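Local atomic coordinates of manganese-dependent ADP-ribose/CDP-alcohol diphosphatase (Danio rerio, PDB entry 2NXF), a protein that probably hydrolyses ADP-ribose, CDP-choline and related CDP-alcohols at a dinuclear metal centre of the calcineurin-like phosphoesterase type. Residues A[143-148]-A[207-212]. Numbering follows the deposited sequence.
Sequences RFVLLD and QWLDAV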
loop_
_atom_site.group_PDB
_atom_site.type_symbol
_atom_site.label_atom_id
_atom_site.label_comp_id
_atom_site.label_asym_id
_atom_site.label_seq_id
_atom_site.Cartn_x
_atom_site.Cartn_y
_atom_site.Cartn_z
ATOM N N ARG A 143 7.365 12.343 -9.646
ATOM C CA ARG A 143 7.012 12.621 -8.258
ATOM C C ARG A 143 6.362 11.381 -7.673
ATOM O O ARG A 143 5.567 10.743 -8.354
ATOM C CB ARG A 143 6.087 13.832 -8.152
ATOM C CG ARG A 143 5.912 14.260 -6.664
ATOM C CD ARG A 143 5.508 15.688 -6.535
ATOM N NE ARG A 143 6.481 16.556 -7.182
ATOM C CZ ARG A 143 7.531 17.102 -6.571
ATOM N NH1 ARG A 143 7.750 16.896 -5.271
ATOM N NH2 ARG A 143 8.351 17.862 -7.260
ATOM N N PHE A 144 6.755 11.023 -6.446
ATOM C CA PHE A 144 6.133 9.918 -5.695
ATOM C C PHE A 144 5.282 10.505 -4.594
ATOM O O PHE A 144 5.699 11.457 -3.916
ATOM C CB PHE A 144 7.202 9.042 -5.012
ATOM C CG PHE A 144 7.881 8.039 -5.921
ATOM C CD1 PHE A 144 7.843 8.162 -7.300
ATOM C CD2 PHE A 144 8.599 6.977 -5.367
ATOM C CE1 PHE A 144 8.503 7.201 -8.124
ATOM C CE2 PHE A 144 9.246 6.033 -6.179
ATOM C CZ PHE A 144 9.190 6.144 -7.541
ATOM N N VAL A 145 4.111 9.908 -4.375
ATOM C CA VAL A 145 3.221 10.334 -3.302
ATOM C C VAL A 145 2.838 9.066 -2.548
ATOM O O VAL A 145 2.369 8.098 -3.164
ATOM C CB VAL A 145 1.935 11.010 -3.853
ATOM C CG1 VAL A 145 0.997 11.421 -2.702
ATOM C CG2 VAL A 145 2.280 12.241 -4.730
ATOM N N LEU A 146 3.050 9.048 -1.234
ATOM C CA LEU A 146 2.632 7.920 -0.408
ATOM C C LEU A 146 1.462 8.401 0.421
ATOM O O LEU A 146 1.574 9.447 1.089
ATOM C CB LEU A 146 3.753 7.470 0.550
ATOM C CG LEU A 146 4.688 6.359 0.047
ATOM C CD1 LEU A 146 5.615 6.941 -1.008
ATOM C CD2 LEU A 146 5.488 5.744 1.221
ATOM N N LEU A 147 0.361 7.648 0.360
ATOM C CA LEU A 147 -0.870 8.010 1.061
ATOM C C LEU A 147 -1.102 7.135 2.278
ATOM O O LEU A 147 -0.538 6.020 2.378
ATOM C CB LEU A 147 -2.071 7.866 0.118
ATOM C CG LEU A 147 -2.071 8.702 -1.172
ATOM C CD1 LEU A 147 -3.365 8.446 -1.945
ATOM C CD2 LEU A 147 -1.882 10.185 -0.838
ATOM N N ASP A 148 -1.941 7.657 3.187
ATOM C CA ASP A 148 -2.301 7.031 4.446
ATOM C C ASP A 148 -3.781 6.585 4.340
ATOM O O ASP A 148 -4.710 7.359 4.618
ATOM C CB ASP A 148 -2.127 8.082 5.567
ATOM C CG ASP A 148 -2.400 7.535 6.969
ATOM O OD1 ASP A 148 -2.819 6.361 7.140
ATOM O OD2 ASP A 148 -2.169 8.322 7.908
ATOM N N GLN A 207 -7.349 17.022 -0.018
ATOM C CA GLN A 207 -7.072 18.397 -0.444
ATOM C C GLN A 207 -5.579 18.556 -0.734
ATOM O O GLN A 207 -5.186 19.202 -1.712
ATOM C CB GLN A 207 -7.572 19.397 0.607
ATOM C CG GLN A 207 -9.104 19.534 0.565
ATOM C CD GLN A 207 -9.684 20.489 1.604
ATOM O OE1 GLN A 207 -9.099 20.709 2.672
ATOM N NE2 GLN A 207 -10.856 21.045 1.302
ATOM N N TRP A 208 -4.745 17.937 0.101
ATOM C CA TRP A 208 -3.304 17.966 -0.131
ATOM C C TRP A 208 -2.903 17.182 -1.397
ATOM O O TRP A 208 -2.136 17.679 -2.226
ATOM C CB TRP A 208 -2.570 17.446 1.110
ATOM C CG TRP A 208 -1.102 17.119 0.949
ATOM C CD1 TRP A 208 -0.029 17.982 1.043
ATOM C CD2 TRP A 208 -0.543 15.816 0.730
ATOM N NE1 TRP A 208 1.155 17.290 0.875
ATOM C CE2 TRP A 208 0.866 15.960 0.685
ATOM C CE3 TRP A 208 -1.102 14.539 0.565
ATOM C CZ2 TRP A 208 1.719 14.882 0.469
ATOM C CZ3 TRP A 208 -0.246 13.450 0.350
ATOM C CH2 TRP A 208 1.148 13.634 0.310
ATOM N N LEU A 209 -3.427 15.975 -1.547
ATOM C CA LEU A 209 -3.165 15.193 -2.762
ATOM C C LEU A 209 -3.574 16.013 -4.005
ATOM O O LEU A 209 -2.821 16.132 -4.976
ATOM C CB LEU A 209 -3.994 13.907 -2.723
ATOM C CG LEU A 209 -3.930 13.093 -4.026
ATOM C CD1 LEU A 209 -2.494 12.674 -4.378
ATOM C CD2 LEU A 209 -4.869 11.862 -3.866
ATOM N N ASP A 210 -4.771 16.585 -3.963
ATOM C CA ASP A 210 -5.259 17.395 -5.085
ATOM C C ASP A 210 -4.314 18.568 -5.405
ATOM O O ASP A 210 -4.055 18.867 -6.574
ATOM C CB ASP A 210 -6.676 17.899 -4.802
ATOM C CG ASP A 210 -7.265 18.625 -5.976
ATOM O OD1 ASP A 210 -7.446 18.003 -7.047
ATOM O OD2 ASP A 210 -7.499 19.840 -5.851
ATOM N N ALA A 211 -3.786 19.205 -4.357
ATOM C CA ALA A 211 -2.835 20.323 -4.520
ATOM C C ALA A 211 -1.521 19.858 -5.131
ATOM O O ALA A 211 -0.997 20.500 -6.049
ATOM C CB ALA A 211 -2.578 21.003 -3.170
ATOM N N VAL A 212 -0.992 18.749 -4.614
ATOM C CA VAL A 212 0.243 18.140 -5.159
ATOM C C VAL A 212 0.058 17.891 -6.659
ATOM O O VAL A 212 0.906 18.255 -7.484
ATOM C CB VAL A 212 0.613 16.841 -4.398
ATOM C CG1 VAL A 212 1.791 16.120 -5.067
ATOM C CG2 VAL A 212 0.992 17.194 -2.948
#
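Val145 meets three side chains of the helix at once, and its two methyls divide the work. CG1, placed anti to the backbone N (chi1 179°), lies 3.7 Å from CH2 of Trp208, approaching the indole obliquely, and 4.1 Å from CD1 of Leu209. CG2 instead runs tip to tip into CG1 of Val212, at 3.9 Å. Leu147, two residues on, meets the same Trp208 and Leu209: its CD2 reaches the rim of the indole near the ring plane, 3.8 Å from CZ3 of Trp208, while its CD1 faces CD2 of Leu209, the two leucines crossing at roughly a right angle. At the other end, CD of Arg143 rests 4.0 Å from CG1 of Val212, an aliphatic contact; farther along, the chain bends at chi3 (-57°) and the guanidinium group makes salt bridges with Glu135 and Glu221. No hydrogen bond crosses the interface; the side-chain contacts are between carbon atoms.

Two further contacts hold the indole: CG2 of Val212, one helical turn on, sits 3.8 Å above one ring face, off toward the rim, and NE1 is hydrogen-bonded to Ser124 OG. The axes of segments 143-146 and 207-212 approach to 10.8 Å and run nearly antiparallel, at 175°. The arrangement is a helix packed on a sheet face, as in the layered alpha/beta fold of metallophosphoesterases: helix 203-219 covers strand 142-146, which is flanked in its mixed sheet by strands 134-139 and 222-227.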